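Local coordinates for protein 2-dehydropantoate 2-reductase (Enterococcus faecium, PDB 3WFI) that acts as an NAD-dependent D-mandelate dehydrogenase of the ketopantoate reductase family, probably interconverting D-mandelate and its 2-keto acid, at residues G16-Q21 / A46-K51; V203-L208 / H257-Y262; A226-V231 / K286-A291. One frame throughout, in Å; residues are numbered along the deposited sequence.

Contact 1 (G16-Q21 / A46-K51)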
loop_
_atom_site.group_PDB
_atom_site.type_symbol
_atom_site.label_atom_id
_atom_site.label_comp_id
_atom_site.label_asym_id
_atom_site.label_seq_id
_atom_site.Cartn_x
_atom_site.Cartn_y
_atom_site.Cartn_z
ATOM N N GLY B 16 -20.630 -3.431 36.539
ATOM C CA GLY B 16 -21.691 -2.662 37.172
ATOM C C GLY B 16 -22.344 -3.390 38.334
ATOM O O GLY B 16 -22.529 -2.821 39.420
ATOM N N LEU B 17 -22.689 -4.653 38.110
ATOM C CA LEU B 17 -23.286 -5.470 39.157
ATOM C C LEU B 17 -22.349 -5.668 40.348
ATOM O O LEU B 17 -22.743 -5.462 41.509
ATOM C CB LEU B 17 -23.680 -6.829 38.600
ATOM C CG LEU B 17 -24.441 -7.697 39.597
ATOM C CD1 LEU B 17 -25.764 -7.049 39.987
ATOM C CD2 LEU B 17 -24.667 -9.081 38.999
ATOM N N MET B 18 -21.112 -6.064 40.066
ATOM C CA MET B 18 -20.166 -6.352 41.130
ATOM C C MET B 18 -19.852 -5.079 41.933
ATOM O O MET B 18 -19.847 -5.105 43.165
ATOM C CB MET B 18 -18.910 -7.000 40.579
ATOM C CG MET B 18 -19.175 -8.402 40.060
ATOM S SD MET B 18 -17.774 -9.146 39.237
ATOM C CE MET B 18 -16.736 -9.602 40.620
ATOM N N LEU B 19 -19.655 -3.967 41.239
ATOM C CA LEU B 19 -19.407 -2.680 41.894
ATOM C C LEU B 19 -20.582 -2.209 42.750
ATOM O O LEU B 19 -20.392 -1.642 43.827
ATOM C CB LEU B 19 -19.069 -1.609 40.853
ATOM C CG LEU B 19 -17.665 -1.751 40.269
ATOM C CD1 LEU B 19 -17.538 -0.967 38.970
ATOM C CD2 LEU B 19 -16.612 -1.308 41.280
ATOM N N HIS B 20 -21.788 -2.413 42.245
ATOM C CA HIS B 20 -23.009 -2.079 42.959
ATOM C C HIS B 20 -23.136 -2.884 44.247
ATOM O O HIS B 20 -23.378 -2.313 45.318
ATOM C CB HIS B 20 -24.214 -2.347 42.070
ATOM C CG HIS B 20 -25.511 -2.307 42.803
ATOM N ND1 HIS B 20 -26.174 -3.451 43.194
ATOM C CD2 HIS B 20 -26.256 -1.270 43.243
ATOM C CE1 HIS B 20 -27.282 -3.118 43.829
ATOM N NE2 HIS B 20 -27.356 -1.801 43.871
ATOM N N GLN B 21 -22.956 -4.194 44.137
ATOM C CA GLN B 21 -23.080 -5.099 45.287
ATOM C C GLN B 21 -22.229 -4.674 46.483
ATOM O O GLN B 21 -22.623 -4.900 47.628
ATOM C CB GLN B 21 -22.698 -6.539 44.925
ATOM C CG GLN B 21 -23.652 -7.339 44.061
ATOM C CD GLN B 21 -23.122 -8.740 43.828
ATOM O OE1 GLN B 21 -22.440 -8.996 42.842
ATOM N NE2 GLN B 21 -23.391 -9.642 44.762
ATOM N N ALA B 46 -29.314 -11.327 36.474
ATOM C CA ALA B 46 -28.082 -12.068 36.265
ATOM C C ALA B 46 -28.161 -13.467 36.846
ATOM O O ALA B 46 -28.749 -13.683 37.903
ATOM C CB ALA B 46 -26.906 -11.318 36.865
ATOM N N ASN B 47 -27.577 -14.416 36.125
ATOM C CA ASN B 47 -27.201 -15.688 36.696
ATOM C C ASN B 47 -25.749 -15.576 37.116
ATOM O O ASN B 47 -24.841 -15.614 36.276
ATOM C CB ASN B 47 -27.336 -16.826 35.698
ATOM C CG ASN B 47 -26.675 -18.091 36.218
ATOM O OD1 ASN B 47 -26.997 -18.552 37.308
ATOM N ND2 ASN B 47 -25.696 -18.608 35.488
ATOM N N PHE B 48 -25.519 -15.451 38.415
ATOM C CA PHE B 48 -24.182 -15.119 38.876
ATOM C C PHE B 48 -23.309 -16.377 39.033
ATOM O O PHE B 48 -22.581 -16.706 38.115
ATOM C CB PHE B 48 -24.228 -14.191 40.095
ATOM C CG PHE B 48 -23.013 -13.311 40.218
ATOM C CD1 PHE B 48 -23.124 -11.931 40.348
ATOM C CD2 PHE B 48 -21.745 -13.870 40.172
ATOM C CE1 PHE B 48 -21.987 -11.144 40.466
ATOM C CE2 PHE B 48 -20.611 -13.086 40.280
ATOM C CZ PHE B 48 -20.729 -11.724 40.427
ATOM N N ASN B 49 -23.369 -17.101 40.142
ATOM C CA ASN B 49 -22.487 -18.274 40.314
ATOM C C ASN B 49 -23.160 -19.456 41.027
ATOM O O ASN B 49 -22.605 -19.952 41.999
ATOM C CB ASN B 49 -21.213 -17.892 41.092
ATOM C CG ASN B 49 -20.289 -16.962 40.320
ATOM O OD1 ASN B 49 -20.207 -17.020 39.099
ATOM N ND2 ASN B 49 -19.565 -16.117 41.045
ATOM N N GLY B 50 -24.323 -19.941 40.592
ATOM C CA GLY B 50 -25.143 -19.410 39.510
ATOM C C GLY B 50 -26.500 -19.142 40.133
ATOM O O GLY B 50 -27.432 -19.941 39.987
ATOM N N LYS B 51 -26.592 -18.033 40.865
ATOM C CA LYS B 51 -27.812 -17.644 41.566
ATOM C C LYS B 51 -28.507 -16.600 40.712
ATOM O O LYS B 51 -27.846 -15.712 40.165
ATOM C CB LYS B 51 -27.524 -17.039 42.955
ATOM C CG LYS B 51 -26.182 -17.374 43.597
ATOM C CD LYS B 51 -25.947 -18.867 43.783
ATOM C CE LYS B 51 -24.537 -19.137 44.290
ATOM N NZ LYS B 51 -24.426 -18.971 45.767
#
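Leu17, Met18 and Gln21, near the C-terminal end of the first helix of the Rossmann domain, receive the ring of Phe48 from the hairpin turn between strands 44-47 and 52-55. Helix 10-21 begins at the NAD(+)-binding residues Ala10 and Met11, so the hairpin packs against the far end of the dinucleotide-binding helix. The turn is closed by Phe48 N donating to Lys51 O (2.9 Å) and contains a cis peptide between Asn49 and Gly50. Phe48 CG stands roughly opposite its backbone N (chi1 -152°), which sends the ring out of the turn to the helix. Leu17 uses one branch for two contacts: its CD2 methyl lies 3.5 Å from Phe48 CD1 and 3.8 Å from Ala46 CB, bridging ring and strand. Val53, on the partner strand, also touches both Ala46 and Phe48. Met18 crosses the phenyl group at about a right angle and brings CG to the ring edge, 3.7 Å from Phe48 CZ. With the chain extended at chi2 (174°), SD stays near the ring in an oblique Met-aromatic contact, 5.4 Å from the Phe48 ring centroid. Gln21 approaches from the other side of the ring plane to Leu17, its amide plane inclined 63° to the ring, and reaches Phe48 CE1 with OE1 at 3.2 Å.

Contact 2 (V203-L208 / H257-Y262)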
loop_
_atom_site.group_PDB
_atom_site.type_symbol
_atom_site.label_atom_id
_atom_site.label_comp_id
_atom_site.label_asym_id
_atom_site.label_seq_id
_atom_site.Cartn_x
_atom_site.Cartn_y
_atom_site.Cartn_z
ATOM N N VAL B 203 -5.061 -12.855 1.460
ATOM C CA VAL B 203 -4.316 -14.027 1.901
ATOM C C VAL B 203 -4.605 -14.264 3.365
ATOM O O VAL B 203 -4.942 -13.332 4.091
ATOM C CB VAL B 203 -2.780 -13.838 1.699
ATOM C CG1 VAL B 203 -2.413 -13.872 0.225
ATOM C CG2 VAL B 203 -2.274 -12.541 2.329
ATOM N N ASN B 204 -4.466 -15.504 3.817
ATOM C CA ASN B 204 -4.440 -15.770 5.251
ATOM C C ASN B 204 -3.048 -15.435 5.778
ATOM O O ASN B 204 -2.160 -15.068 5.010
ATOM C CB ASN B 204 -4.881 -17.216 5.590
ATOM C CG ASN B 204 -3.979 -18.278 4.991
ATOM O OD1 ASN B 204 -2.806 -18.050 4.727
ATOM N ND2 ASN B 204 -4.532 -19.450 4.773
ATOM N N MET B 205 -2.840 -15.582 7.078
ATOM C CA MET B 205 -1.580 -15.162 7.665
ATOM C C MET B 205 -0.414 -16.045 7.233
ATOM O O MET B 205 0.686 -15.548 6.985
ATOM C CB MET B 205 -1.710 -15.063 9.184
ATOM C CG MET B 205 -2.477 -13.803 9.562
ATOM S SD MET B 205 -2.887 -13.619 11.284
ATOM C CE MET B 205 -4.246 -14.781 11.448
ATOM N N ALA B 206 -0.659 -17.350 7.115
ATOM C CA ALA B 206 0.353 -18.259 6.588
ATOM C C ALA B 206 0.771 -17.903 5.161
ATOM O O ALA B 206 1.956 -17.937 4.840
ATOM C CB ALA B 206 -0.129 -19.701 6.643
ATOM N N GLU B 207 -0.189 -17.582 4.300
ATOM C CA GLU B 207 0.150 -17.211 2.921
ATOM C C GLU B 207 0.905 -15.869 2.868
ATOM O O GLU B 207 1.821 -15.683 2.065
ATOM C CB GLU B 207 -1.092 -17.186 2.030
ATOM C CG GLU B 207 -1.780 -18.543 1.805
ATOM C CD GLU B 207 -3.189 -18.439 1.216
ATOM O OE1 GLU B 207 -3.912 -17.433 1.460
ATOM O OE2 GLU B 207 -3.597 -19.401 0.517
ATOM N N LEU B 208 0.543 -14.943 3.743
ATOM C CA LEU B 208 1.301 -13.698 3.835
ATOM C C LEU B 208 2.768 -14.006 4.169
ATOM O O LEU B 208 3.695 -13.495 3.516
ATOM C CB LEU B 208 0.680 -12.774 4.883
ATOM C CG LEU B 208 1.445 -11.502 5.221
ATOM C CD1 LEU B 208 1.614 -10.607 3.998
ATOM C CD2 LEU B 208 0.734 -10.776 6.348
ATOM N N HIS B 257 -5.704 -19.078 9.695
ATOM C CA HIS B 257 -6.762 -18.124 10.015
ATOM C C HIS B 257 -6.608 -16.810 9.195
ATOM O O HIS B 257 -5.492 -16.330 8.933
ATOM C CB HIS B 257 -6.752 -17.963 11.558
ATOM C CG HIS B 257 -7.771 -17.024 12.138
ATOM N ND1 HIS B 257 -7.427 -15.927 12.908
ATOM C CD2 HIS B 257 -9.124 -17.071 12.143
ATOM C CE1 HIS B 257 -8.524 -15.318 13.322
ATOM N NE2 HIS B 257 -9.567 -15.989 12.867
ATOM N N TYR B 258 -7.736 -16.320 8.686
ATOM C CA TYR B 258 -7.825 -14.978 8.115
ATOM C C TYR B 258 -8.120 -14.017 9.264
ATOM O O TYR B 258 -9.027 -14.269 10.058
ATOM C CB TYR B 258 -8.930 -14.895 7.060
ATOM C CG TYR B 258 -8.624 -15.642 5.785
ATOM C CD1 TYR B 258 -8.048 -14.990 4.693
ATOM C CD2 TYR B 258 -8.901 -17.005 5.667
ATOM C CE1 TYR B 258 -7.763 -15.664 3.517
ATOM C CE2 TYR B 258 -8.609 -17.694 4.494
ATOM C CZ TYR B 258 -8.048 -17.015 3.427
ATOM O OH TYR B 258 -7.761 -17.683 2.260
ATOM N N PRO B 259 -7.360 -12.913 9.363
ATOM C CA PRO B 259 -7.497 -12.049 10.545
ATOM C C PRO B 259 -8.822 -11.292 10.581
ATOM O O PRO B 259 -9.489 -11.177 9.555
ATOM C CB PRO B 259 -6.300 -11.090 10.422
ATOM C CG PRO B 259 -5.965 -11.067 8.973
ATOM C CD PRO B 259 -6.307 -12.438 8.445
ATOM N N SER B 260 -9.185 -10.772 11.752
ATOM C CA SER B 260 -10.495 -10.124 11.955
ATOM C C SER B 260 -10.831 -9.048 10.908
ATOM O O SER B 260 -11.978 -8.949 10.465
ATOM C CB SER B 260 -10.591 -9.515 13.353
ATOM O OG SER B 260 -9.751 -8.385 13.496
ATOM N N MET B 261 -9.842 -8.251 10.498
ATOM C CA MET B 261 -10.091 -7.185 9.502
ATOM C C MET B 261 -10.513 -7.756 8.158
ATOM O O MET B 261 -11.381 -7.198 7.484
ATOM C CB MET B 261 -8.862 -6.284 9.318
ATOM C CG MET B 261 -9.127 -5.098 8.377
ATOM S SD MET B 261 -7.794 -3.894 8.367
ATOM C CE MET B 261 -7.836 -3.308 10.063
ATOM N N TYR B 262 -9.894 -8.868 7.774
ATOM C CA TYR B 262 -10.282 -9.599 6.573
ATOM C C TYR B 262 -11.726 -10.106 6.693
ATOM O O TYR B 262 -12.499 -10.007 5.746
ATOM C CB TYR B 262 -9.310 -10.763 6.333
ATOM C CG TYR B 262 -9.560 -11.546 5.070
ATOM C CD1 TYR B 262 -8.776 -11.346 3.948
ATOM C CD2 TYR B 262 -10.570 -12.506 4.998
ATOM C CE1 TYR B 262 -8.996 -12.062 2.787
ATOM C CE2 TYR B 262 -10.799 -13.227 3.845
ATOM C CZ TYR B 262 -10.011 -12.995 2.740
ATOM O OH TYR B 262 -10.224 -13.686 1.579
#
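Asn204 lays its CB over the face of the Tyr258 ring, 3.7 Å from the ring centroid and only 5° off the normal, a CH-pi contact at the point where the two backbones run closest. The ring also borders the Val203-Asn204 peptide, with Asn204 N 3.3 Å from Tyr258 CE1, and Val203 O, buried here, has no polar partner in the model. Tyr258 is packed on a second aromatic as well, since its CD1 stands 3.3 Å above the centre of the Tyr262 ring, whose OH is hydrogen-bonded to Asp202 OD1.

With CG of Asn204 tucked between the backbone N and the carbonyl carbon (chi1 62°), OD1 turns back to the start of helix 205-209 and accepts from Glu207 N at 2.7 Å, the donor almost in line with the carbonyl bond. Glu207 folds its carboxylate the other way, OE1 accepting from Asn204 N at 3.1 Å on its anti side, 24° out of the carboxylate plane. These reciprocal bonds make a capping box, here in the helical C-terminal domain, and tie the amide and backbone of Asn204 to the first turn of helix 205-209.

Met205 meets the carbonyl oxygen of His257 twice. Met205 N gives His257 O a weak hydrogen bond of 3.3 Å, while the methyl CE of Met205 comes within 3.2 Å of the same oxygen. The methionine chain runs alongside His257, both pointing the same way, and the bend at its last torsion also puts CE 3.7 Å from His257 ND1. Cys198 of helix 194-201 packs on both Met205 and Pro259, and Ser308 of the second subunit touches Val203.

Contact 3 (A226-V231 / K286-A291)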
loop_
_atom_site.group_PDB
_atom_site.type_symbol
_atom_site.label_atom_id
_atom_site.label_comp_id
_atom_site.label_asym_id
_atom_site.label_seq_id
_atom_site.Cartn_x
_atom_site.Cartn_y
_atom_site.Cartn_z
ATOM N N ALA B 226 6.978 1.881 16.715
ATOM C CA ALA B 226 8.011 2.045 17.749
ATOM C C ALA B 226 8.535 3.479 17.876
ATOM O O ALA B 226 8.810 3.942 18.981
ATOM C CB ALA B 226 9.152 1.093 17.486
ATOM N N LYS B 227 8.687 4.169 16.744
ATOM C CA LYS B 227 9.113 5.573 16.745
ATOM C C LYS B 227 8.099 6.458 17.453
ATOM O O LYS B 227 8.459 7.329 18.244
ATOM C CB LYS B 227 9.338 6.087 15.318
ATOM C CG LYS B 227 10.720 5.846 14.776
ATOM C CD LYS B 227 10.932 6.494 13.407
ATOM C CE LYS B 227 12.303 6.114 12.828
ATOM N NZ LYS B 227 12.459 4.659 12.502
ATOM N N VAL B 228 6.826 6.212 17.176
ATOM C CA VAL B 228 5.745 6.931 17.808
ATOM C C VAL B 228 5.644 6.570 19.309
ATOM O O VAL B 228 5.489 7.463 20.160
ATOM C CB VAL B 228 4.436 6.666 17.026
ATOM C CG1 VAL B 228 3.208 6.924 17.854
ATOM C CG2 VAL B 228 4.434 7.508 15.750
ATOM N N ALA B 229 5.775 5.290 19.631
ATOM C CA ALA B 229 5.763 4.815 21.033
ATOM C C ALA B 229 6.908 5.415 21.859
ATOM O O ALA B 229 6.717 5.784 23.021
ATOM C CB ALA B 229 5.810 3.298 21.082
ATOM N N ALA B 230 8.086 5.545 21.246
ATOM C CA ALA B 230 9.235 6.150 21.922
ATOM C C ALA B 230 8.966 7.602 22.361
ATOM O O ALA B 230 9.404 8.023 23.426
ATOM C CB ALA B 230 10.473 6.078 21.040
ATOM N N VAL B 231 8.239 8.354 21.547
ATOM C CA VAL B 231 7.823 9.712 21.915
ATOM C C VAL B 231 6.965 9.664 23.178
ATOM O O VAL B 231 7.056 10.540 24.035
ATOM C CB VAL B 231 7.043 10.405 20.777
ATOM C CG1 VAL B 231 6.549 11.786 21.216
ATOM C CG2 VAL B 231 7.904 10.531 19.526
ATOM N N LYS B 286 1.737 12.597 12.829
ATOM C CA LYS B 286 1.529 13.990 12.426
ATOM C C LYS B 286 1.752 14.949 13.591
ATOM O O LYS B 286 2.385 15.989 13.438
ATOM C CB LYS B 286 0.120 14.194 11.874
ATOM C CG LYS B 286 -0.088 13.703 10.453
ATOM C CD LYS B 286 -1.557 13.883 10.076
ATOM C CE LYS B 286 -1.872 15.332 9.749
ATOM N NZ LYS B 286 -3.315 15.676 9.918
ATOM N N LYS B 287 1.233 14.575 14.755
ATOM C CA LYS B 287 1.361 15.386 15.965
ATOM C C LYS B 287 2.811 15.467 16.439
ATOM O O LYS B 287 3.256 16.511 16.880
ATOM C CB LYS B 287 0.487 14.785 17.068
ATOM C CG LYS B 287 0.422 15.602 18.345
ATOM C CD LYS B 287 -0.430 14.877 19.371
ATOM C CE LYS B 287 -0.526 15.663 20.672
ATOM N NZ LYS B 287 -1.488 15.006 21.590
ATOM N N TYR B 288 3.540 14.360 16.355
ATOM C CA TYR B 288 4.903 14.289 16.877
ATOM C C TYR B 288 6.015 14.615 15.867
ATOM O O TYR B 288 7.184 14.656 16.242
ATOM C CB TYR B 288 5.172 12.911 17.479
ATOM C CG TYR B 288 4.229 12.481 18.595
ATOM C CD1 TYR B 288 3.676 13.409 19.490
ATOM C CD2 TYR B 288 3.933 11.145 18.782
ATOM C CE1 TYR B 288 2.838 13.000 20.514
ATOM C CE2 TYR B 288 3.104 10.732 19.803
ATOM C CZ TYR B 288 2.559 11.667 20.666
ATOM O OH TYR B 288 1.731 11.238 21.680
ATOM N N GLY B 289 5.662 14.866 14.610
ATOM C CA GLY B 289 6.668 15.080 13.565
ATOM C C GLY B 289 7.421 13.798 13.226
ATOM O O GLY B 289 8.619 13.831 12.964
ATOM N N VAL B 290 6.717 12.670 13.235
ATOM C CA VAL B 290 7.307 11.372 12.958
ATOM C C VAL B 290 6.657 10.808 11.690
ATOM O O VAL B 290 5.435 10.669 11.618
ATOM C CB VAL B 290 7.094 10.379 14.129
ATOM C CG1 VAL B 290 7.566 8.981 13.746
ATOM C CG2 VAL B 290 7.826 10.854 15.380
ATOM N N ALA B 291 7.480 10.468 10.703
ATOM C CA ALA B 291 6.984 9.979 9.434
ATOM C C ALA B 291 6.409 8.575 9.639
ATOM O O ALA B 291 7.055 7.735 10.244
ATOM C CB ALA B 291 8.103 9.968 8.411
#
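Val228 and Val290 bring their CA atoms to 6.8 Å, and Val231 and Tyr288 theirs to 7.4 Å, so the last turns of helix 214-231 meet the C-terminal end of helix 278-288 and the chain just beyond it. This is surface helix packing in the all-helical C-terminal domain, away from the NAD(+) site. Tyr288, the last residue of helix 278-288, already points its side chain at helix 214-231; Gly289 (phi 70°) then turns the chain, and Val290 after it points there too. Val231 supplies the aromatic contact: its CG1 methyl stands over the centre of the Tyr288 ring, 3.5 Å from the centroid and 11° off the normal, a CH-pi contact. That branch lies anti to the backbone N of Val231 (chi1 177°), while the other methyl, CG2, slides past Val290 CG2 at 4.2 Å. One turn earlier, Val228 sends CG1 to the ring, 4.3 Å from Tyr288 CE2. The phenol reaches past the valines to Glu232, whose OE2 hydrogen-bonds with Tyr288 OH and so ties the ring to the residue following helix 214-231. Tyr185 of helix 180-191 packs on Val228 and Ala229. Val290 CG1 touches two helix residues, lying 4.0 Å from Val228 CG2 and 3.7 Å from Lys227 CB, with the lysine amine leading away from it.

Contact 1 belongs to the Rossmann domain, whereas contacts 2 and 3 share the helical C-terminal domain. Contact 1 lies about 38 Å from contact 2 and 43 Å from contact 3, centre to centre, with contact 3 on the opposite side of the chain's centre. Contacts 2 and 3 are about 28 Å apart between centres and about 17 Å at their nearest atoms, yet their segments alternate along the chain, interleaving their helices. The nucleotide site draws on both domains: Met18 of contact 1 is about 8 Å from Met11, and Pro259 of contact 2 about 11 Å from Glu273, side chain to side chain; both are NAD(+)-binding residues, although this chain carries no NAD(+).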